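Local atomic coordinates of endonuclease V (Homo sapiens, PDB entry 6OZE), a protein that cleaves RNA strands that carry inosine, the product of adenosine deamination, by metal-ion-dependent hydrolysis. Residues Val61-Pro65 with Glu66-Val70; Gln230-Ile233 with Cys234-His238; His161-Lys164 with Ile165-Leu168. The protein carries 4 engineered substitutions. One frame throughout, in Å; residues are numbered along the deposited sequence.

How the contacts relate
Along the chain, contact 1 comes first, contact 3 second and contact 2 last. Contact 1 is the turn of the hairpin formed by strands 54-63 and 69-78, at one margin of the mixed sheet of this RNase H-clan protein. Contact 2 lies in helix 226-242, which packs on that end of the sheet. Their centres are about 16 Å apart, and they touch where Val69 CG2 packs on Gln230 CG, 3.9 Å away. Contact 3, the end of helix 159-167, lies beside strand 174-178 at the other margin, about 32 Å from contact 1 and 31 Å from contact 2, centre to centre. Contacts 1 and 3 each hold a sodium ion, near opposite margins of the sheet.

Contact 1. Residues Val61-Pro65 with Glu66-Val70; sequences VLSFP and ELEVV. With NA (sodium ion), chain G.
The pairing of Val61-Ser63 with Leu67-Val70 closes the beta hairpin of antiparallel strands 54-63 and 69-78, at the margin of the sheet. Val70 N donates to Val61 O (2.8 Å), and Leu62 and Val69 form the non-hydrogen-bonded pair that follows. At Ser63 the ladder departs from regularity. Its N still donates to Glu68 O (2.8 Å), but its carbonyl oxygen accepts from Leu67 N, which lies well above the carbonyl plane, while Glu68 N turns to the hydroxyl. Serine suits this place because OG, held between the backbone N and the carbonyl carbon (chi1 58°), accepts from Glu68 N at 3.1 Å. Leu67 takes left-handed helical backbone angles, which swing the chain back toward the second strand, and the peptide bond before Pro65 is cis. Glu66 N is buried here without a polar partner.

Apolar side chains pair on both faces of the hairpin. On one, Leu62 CD1 lies against Val69 CG2 (3.9 Å) and Leu62 reaches Pro227 of helix 226-242; on the other, Val61 CG1 packs on Val70 CG2, with Pro112 beside Val61. Phe64 is buried against Phe34 and Val40, and Pro65 CB sits over one face of its ring, toward the rim. The Glu66 chain, bent at chi2 (89°), places OE1 2.8 Å from a water that also adjoins Phe64 O. That carbonyl joins Leu37 O, Gln38 OE1 and three other waters round a sodium ion, with Phe64 O 2.7 Å from the metal.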
# COMPACT_ATOMS: atom_id res chain seq x y z
N VAL A 61 -7.84 -0.84 -11.19
CA VAL A 61 -7.31 0.40 -11.75
C VAL A 61 -8.46 1.38 -11.86
O VAL A 61 -9.55 1.03 -12.34
CB VAL A 61 -6.66 0.17 -13.13
CG1 VAL A 61 -6.06 1.49 -13.65
CG2 VAL A 61 -5.59 -0.93 -13.03
N LEU A 62 -8.23 2.62 -11.41
CA LEU A 62 -9.22 3.67 -11.47
C LEU A 62 -8.71 4.82 -12.33
O LEU A 62 -7.51 5.10 -12.38
CB LEU A 62 -9.53 4.23 -10.06
CG LEU A 62 -10.45 3.43 -9.14
CD1 LEU A 62 -9.91 2.05 -8.80
CD2 LEU A 62 -10.70 4.24 -7.86
N SER A 63 -9.63 5.47 -13.02
CA SER A 63 -9.27 6.70 -13.71
C SER A 63 -8.95 7.78 -12.69
O SER A 63 -9.39 7.74 -11.54
CB SER A 63 -10.43 7.14 -14.59
OG SER A 63 -11.61 7.34 -13.82
N PHE A 64 -8.14 8.75 -13.10
CA PHE A 64 -7.81 9.86 -12.24
C PHE A 64 -7.95 11.15 -13.04
O PHE A 64 -7.45 11.23 -14.16
CB PHE A 64 -6.35 9.75 -11.74
CG PHE A 64 -5.99 10.81 -10.75
CD1 PHE A 64 -5.47 12.03 -11.17
CD2 PHE A 64 -6.20 10.61 -9.40
CE1 PHE A 64 -5.17 13.02 -10.26
CE2 PHE A 64 -5.89 11.61 -8.47
CZ PHE A 64 -5.37 12.81 -8.92
N PRO A 65 -8.58 12.19 -12.47
CA PRO A 65 -9.06 12.30 -11.09
C PRO A 65 -10.48 11.80 -10.83
O PRO A 65 -10.99 11.96 -9.71
CB PRO A 65 -9.00 13.81 -10.85
CG PRO A 65 -9.32 14.38 -12.17
CD PRO A 65 -8.63 13.48 -13.17
N GLU A 66 -11.13 11.22 -11.84
CA GLU A 66 -12.53 10.84 -11.69
C GLU A 66 -12.74 9.69 -10.69
O GLU A 66 -13.83 9.56 -10.13
CB GLU A 66 -13.13 10.45 -13.04
CG GLU A 66 -13.17 11.59 -14.05
CD GLU A 66 -11.91 11.69 -14.89
OE1 GLU A 66 -10.93 10.94 -14.63
OE2 GLU A 66 -11.89 12.53 -15.82
N LEU A 67 -11.73 8.84 -10.51
CA LEU A 67 -11.79 7.71 -9.57
C LEU A 67 -12.89 6.71 -9.93
O LEU A 67 -13.61 6.21 -9.06
CB LEU A 67 -11.88 8.18 -8.11
CG LEU A 67 -10.74 9.09 -7.65
CD1 LEU A 67 -11.02 9.58 -6.23
CD2 LEU A 67 -9.40 8.35 -7.73
N GLU A 68 -13.03 6.42 -11.22
CA GLU A 68 -13.95 5.38 -11.69
C GLU A 68 -13.17 4.12 -11.99
O GLU A 68 -12.06 4.17 -12.53
CB GLU A 68 -14.67 5.82 -12.97
CG GLU A 68 -15.64 6.98 -12.73
CD GLU A 68 -16.74 6.62 -11.75
OE1 GLU A 68 -17.46 5.62 -11.99
OE2 GLU A 68 -16.87 7.32 -10.73
N VAL A 69 -13.73 2.97 -11.61
CA VAL A 69 -13.04 1.71 -11.87
C VAL A 69 -13.04 1.43 -13.37
O VAL A 69 -14.10 1.40 -14.01
CB VAL A 69 -13.68 0.55 -11.08
CG1 VAL A 69 -13.02 -0.78 -11.45
CG2 VAL A 69 -13.54 0.79 -9.58
N VAL A 70 -11.85 1.21 -13.93
CA VAL A 70 -11.71 0.82 -15.33
C VAL A 70 -11.19 -0.61 -15.50
O VAL A 70 -11.28 -1.15 -16.61
CB VAL A 70 -10.85 1.82 -16.13
CG1 VAL A 70 -11.52 3.19 -16.15
CG2 VAL A 70 -9.47 1.95 -15.52
NA NA G . -5.66 12.94 -15.27
O HOH W 1 -8.71 11.16 -16.28
O HOH W 2 -7.70 13.91 -16.50
O HOH W 3 -4.67 14.50 -13.55
O HOH W 4 -3.90 14.78 -16.43

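Contact 2. Residues Gln230-Ile233 with Cys234-His238; sequences QADI and CSREH
Asp232 and Arg236 are brought together by two torsions: the aspartate turns CG opposite its backbone N (chi1 -176°), which keeps the carboxylate level with its own CA, and the arginine reaches back along the helix to it, bending at chi3 (-61°), which turns a face of its guanidinium to that carboxylate. Asp232 OD2 then lies over this face, 3.0 Å from Arg236 CZ. The two flat groups are inclined by 50°, and no N-H points at the oxygen, so the salt bridge from OD2 to Arg236 NH2 (3.1 Å) works by charge alone. Asp232 was modelled in two conformers and this geometry belongs to one of them, so the pairing may be only part-time. Ile233 CG1 meets the same group at its edge, 3.5 Å from Arg236 NH2.

All this happens on helix 226-242, which packs across strands 39-47, 54-63 and 69-78 of the sheet in this RNase H-clan fold. Successive i to i+4 backbone bonds run through it, from Cys234 N to Gln230 O (2.9 Å) through to Glu237 N to Ile233 O (2.9 Å). Small residues suit the side against the sheet: Ala231 touches Asp44, Cys234 lies on Ser58 and Val60, and the buried Ser235 hydroxyl is hydrogen-bonded to both Ser58 OG and Asp44 OD2. The more exposed side carries long polar chains. There Glu237 runs extended alongside Ile233, both pointing the same way; its CG comes within 3.3 Å of Ile233 O, and OE2 within 3.5 Å of Ile233 CG2.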
# COMPACT_ATOMS: atom_id res chain seq x y z
N GLN A 230 -11.74 0.09 -3.25
CA GLN A 230 -12.33 -0.77 -4.28
C GLN A 230 -11.65 -2.13 -4.34
O GLN A 230 -12.32 -3.13 -4.58
CB GLN A 230 -12.32 -0.06 -5.64
CG GLN A 230 -13.24 1.17 -5.70
CD GLN A 230 -14.70 0.82 -5.59
OE1 GLN A 230 -15.12 -0.28 -5.97
NE2 GLN A 230 -15.49 1.74 -5.06
N ALA A 231 -10.34 -2.19 -4.09
CA ALA A 231 -9.69 -3.50 -4.10
C ALA A 231 -10.15 -4.33 -2.91
O ALA A 231 -10.35 -5.54 -3.04
CB ALA A 231 -8.17 -3.34 -4.12
N ASP A 232 -10.37 -3.68 -1.76
CA ASP A 232 -10.89 -4.39 -0.59
C ASP A 232 -12.28 -4.94 -0.87
O ASP A 232 -12.58 -6.10 -0.54
CB ASP A 232 -10.90 -3.47 0.63
CG ASP A 232 -11.35 -4.19 1.88
OD1 ASP A 232 -10.57 -5.02 2.41
OD2 ASP A 232 -12.48 -3.93 2.34
N ILE A 233 -13.16 -4.12 -1.45
CA ILE A 233 -14.51 -4.56 -1.80
C ILE A 233 -14.45 -5.71 -2.78
O ILE A 233 -15.17 -6.71 -2.62
CB ILE A 233 -15.33 -3.38 -2.34
CG1 ILE A 233 -15.59 -2.36 -1.23
CG2 ILE A 233 -16.65 -3.87 -2.95
CD1 ILE A 233 -16.11 -1.03 -1.71
N CYS A 234 -13.61 -5.60 -3.82
CA CYS A 234 -13.50 -6.70 -4.79
C CYS A 234 -13.11 -8.01 -4.11
O CYS A 234 -13.66 -9.08 -4.43
CB CYS A 234 -12.48 -6.34 -5.86
SG CYS A 234 -13.12 -5.23 -7.12
N SER A 235 -12.15 -7.96 -3.19
CA SER A 235 -11.72 -9.20 -2.53
C SER A 235 -12.84 -9.79 -1.69
O SER A 235 -13.06 -11.01 -1.69
CB SER A 235 -10.49 -8.97 -1.66
OG SER A 235 -9.35 -8.73 -2.43
N ARG A 236 -13.54 -8.94 -0.93
CA ARG A 236 -14.62 -9.44 -0.09
C ARG A 236 -15.73 -10.05 -0.94
O ARG A 236 -16.22 -11.15 -0.63
CB ARG A 236 -15.17 -8.31 0.79
CG ARG A 236 -14.31 -8.05 2.02
CD ARG A 236 -14.92 -6.98 2.90
NE ARG A 236 -15.04 -5.71 2.20
CZ ARG A 236 -15.40 -4.57 2.77
NH1 ARG A 236 -15.68 -4.53 4.07
NH2 ARG A 236 -15.48 -3.46 2.04
N GLU A 237 -16.09 -9.39 -2.04
CA GLU A 237 -17.12 -9.94 -2.91
C GLU A 237 -16.68 -11.25 -3.53
O GLU A 237 -17.48 -12.19 -3.66
CB GLU A 237 -17.46 -8.95 -4.02
CG GLU A 237 -18.18 -7.70 -3.55
CD GLU A 237 -18.45 -6.73 -4.69
OE1 GLU A 237 -17.90 -6.93 -5.79
OE2 GLU A 237 -19.22 -5.77 -4.48
N HIS A 238 -15.41 -11.33 -3.96
CA HIS A 238 -14.94 -12.56 -4.60
C HIS A 238 -14.93 -13.72 -3.62
O HIS A 238 -15.26 -14.85 -3.98
CB HIS A 238 -13.54 -12.35 -5.18
CG HIS A 238 -13.14 -13.38 -6.16
ND1 HIS A 238 -13.74 -13.52 -7.39
CD2 HIS A 238 -12.20 -14.36 -6.09
CE1 HIS A 238 -13.18 -14.52 -8.05
NE2 HIS A 238 -12.24 -15.05 -7.28

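Contact 3. Residues His161-Lys164 with Ile165-Leu168; sequences HKEK and IRLL. With NA (sodium ion), chain F.
One carboxylate oxygen of Glu163 serves two nitrogens of Arg166, the residue whose own carbonyl oxygen binds a sodium ion. Arg166 NE gives Glu163 OE2 a nearly straight bond (2.7 Å, 172°), almost in the guanidinium plane, and NH1 adds a weak one. The carboxylate stands 77° from that plane, and the bend of Glu163 at chi2 (-64°) brings OE2 to the NE edge of the guanidinium, the two side chains crossing at a slant, a suitable i to i+3 pair for this exposed side.

Toward the C-terminal end the backbone pattern shifts: Leu168 N keeps only a weak bond to Lys164 O (3.4 Å) and donates to Ile165 O at 3.0 Å. Arg166 O and Leu168 O each lie 2.3 Å from sodium. Gln169 OE1 and three waters complete the shell, and one water also donates to Ile165 O. The negative end of the helix dipole probably favours a cation here.

On the inner side, Ile165 CD1 rests 3.6 Å from CD2 of His161; the His161 ring meets that of Tyr200 of strand 199-205 and bonds to its hydroxyl through NE2. Ile165 and Leu168 pack on Phe175 of strand 174-178, so the helix lies against the outermost strand on this side of the sheet.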
# COMPACT_ATOMS: atom_id res chain seq x y z
N HIS A 161 1.58 11.01 20.02
CA HIS A 161 0.87 10.64 18.80
C HIS A 161 -0.60 11.01 18.89
O HIS A 161 -1.17 11.56 17.93
CB HIS A 161 1.05 9.15 18.55
CG HIS A 161 0.65 8.73 17.17
ND1 HIS A 161 1.34 9.13 16.05
CD2 HIS A 161 -0.39 7.99 16.73
CE1 HIS A 161 0.76 8.63 14.98
NE2 HIS A 161 -0.30 7.93 15.36
N LYS A 162 -1.23 10.75 20.03
CA LYS A 162 -2.66 11.05 20.17
C LYS A 162 -2.93 12.56 20.16
O LYS A 162 -3.94 13.00 19.60
CB LYS A 162 -3.21 10.39 21.43
CG LYS A 162 -3.22 8.86 21.31
CD LYS A 162 -3.63 8.19 22.61
CE LYS A 162 -3.72 6.67 22.44
NZ LYS A 162 -2.41 6.07 22.06
N GLU A 163 -2.06 13.37 20.77
CA GLU A 163 -2.28 14.81 20.71
C GLU A 163 -2.08 15.35 19.30
O GLU A 163 -2.80 16.26 18.87
CB GLU A 163 -1.34 15.51 21.69
CG GLU A 163 -1.56 15.13 23.15
CD GLU A 163 -2.92 15.53 23.72
OE1 GLU A 163 -3.11 15.36 24.94
OE2 GLU A 163 -3.80 16.01 22.97
N LYS A 164 -1.12 14.79 18.55
CA LYS A 164 -0.95 15.24 17.18
C LYS A 164 -2.17 14.89 16.33
O LYS A 164 -2.55 15.66 15.44
CB LYS A 164 0.36 14.71 16.60
CG LYS A 164 1.58 15.40 17.22
CD LYS A 164 2.85 14.61 17.00
CE LYS A 164 3.31 14.69 15.56
NZ LYS A 164 4.47 13.78 15.31
N ILE A 165 -2.80 13.75 16.60
CA ILE A 165 -4.04 13.40 15.91
C ILE A 165 -5.15 14.36 16.29
O ILE A 165 -5.91 14.82 15.43
CB ILE A 165 -4.41 11.94 16.21
CG1 ILE A 165 -3.40 10.99 15.57
CG2 ILE A 165 -5.83 11.66 15.73
CD1 ILE A 165 -3.57 9.54 15.98
N ARG A 166 -5.23 14.72 17.58
CA ARG A 166 -6.23 15.69 18.01
C ARG A 166 -6.16 16.97 17.18
O ARG A 166 -7.19 17.55 16.83
CB ARG A 166 -6.06 16.01 19.49
CG ARG A 166 -6.97 17.16 19.97
CD ARG A 166 -6.85 17.44 21.46
NE ARG A 166 -5.50 17.80 21.88
CZ ARG A 166 -4.99 19.02 21.81
NH1 ARG A 166 -3.75 19.24 22.22
NH2 ARG A 166 -5.72 20.03 21.35
N LEU A 167 -4.95 17.40 16.82
CA LEU A 167 -4.77 18.67 16.13
C LEU A 167 -5.00 18.58 14.63
O LEU A 167 -5.08 19.63 13.97
CB LEU A 167 -3.40 19.26 16.46
CG LEU A 167 -3.39 19.79 17.90
CD1 LEU A 167 -1.98 19.88 18.41
CD2 LEU A 167 -4.07 21.15 17.96
N LEU A 168 -5.13 17.38 14.08
CA LEU A 168 -5.62 17.24 12.71
C LEU A 168 -7.06 17.74 12.65
O LEU A 168 -7.86 17.44 13.53
CB LEU A 168 -5.58 15.77 12.28
CG LEU A 168 -4.23 15.07 12.20
CD1 LEU A 168 -4.40 13.57 11.96
CD2 LEU A 168 -3.37 15.69 11.10
NA NA F . -9.08 17.61 15.49
O HOH W 5 -8.72 15.35 15.37
O HOH W 6 -10.33 17.88 17.61
O HOH W 7 -11.31 17.20 14.44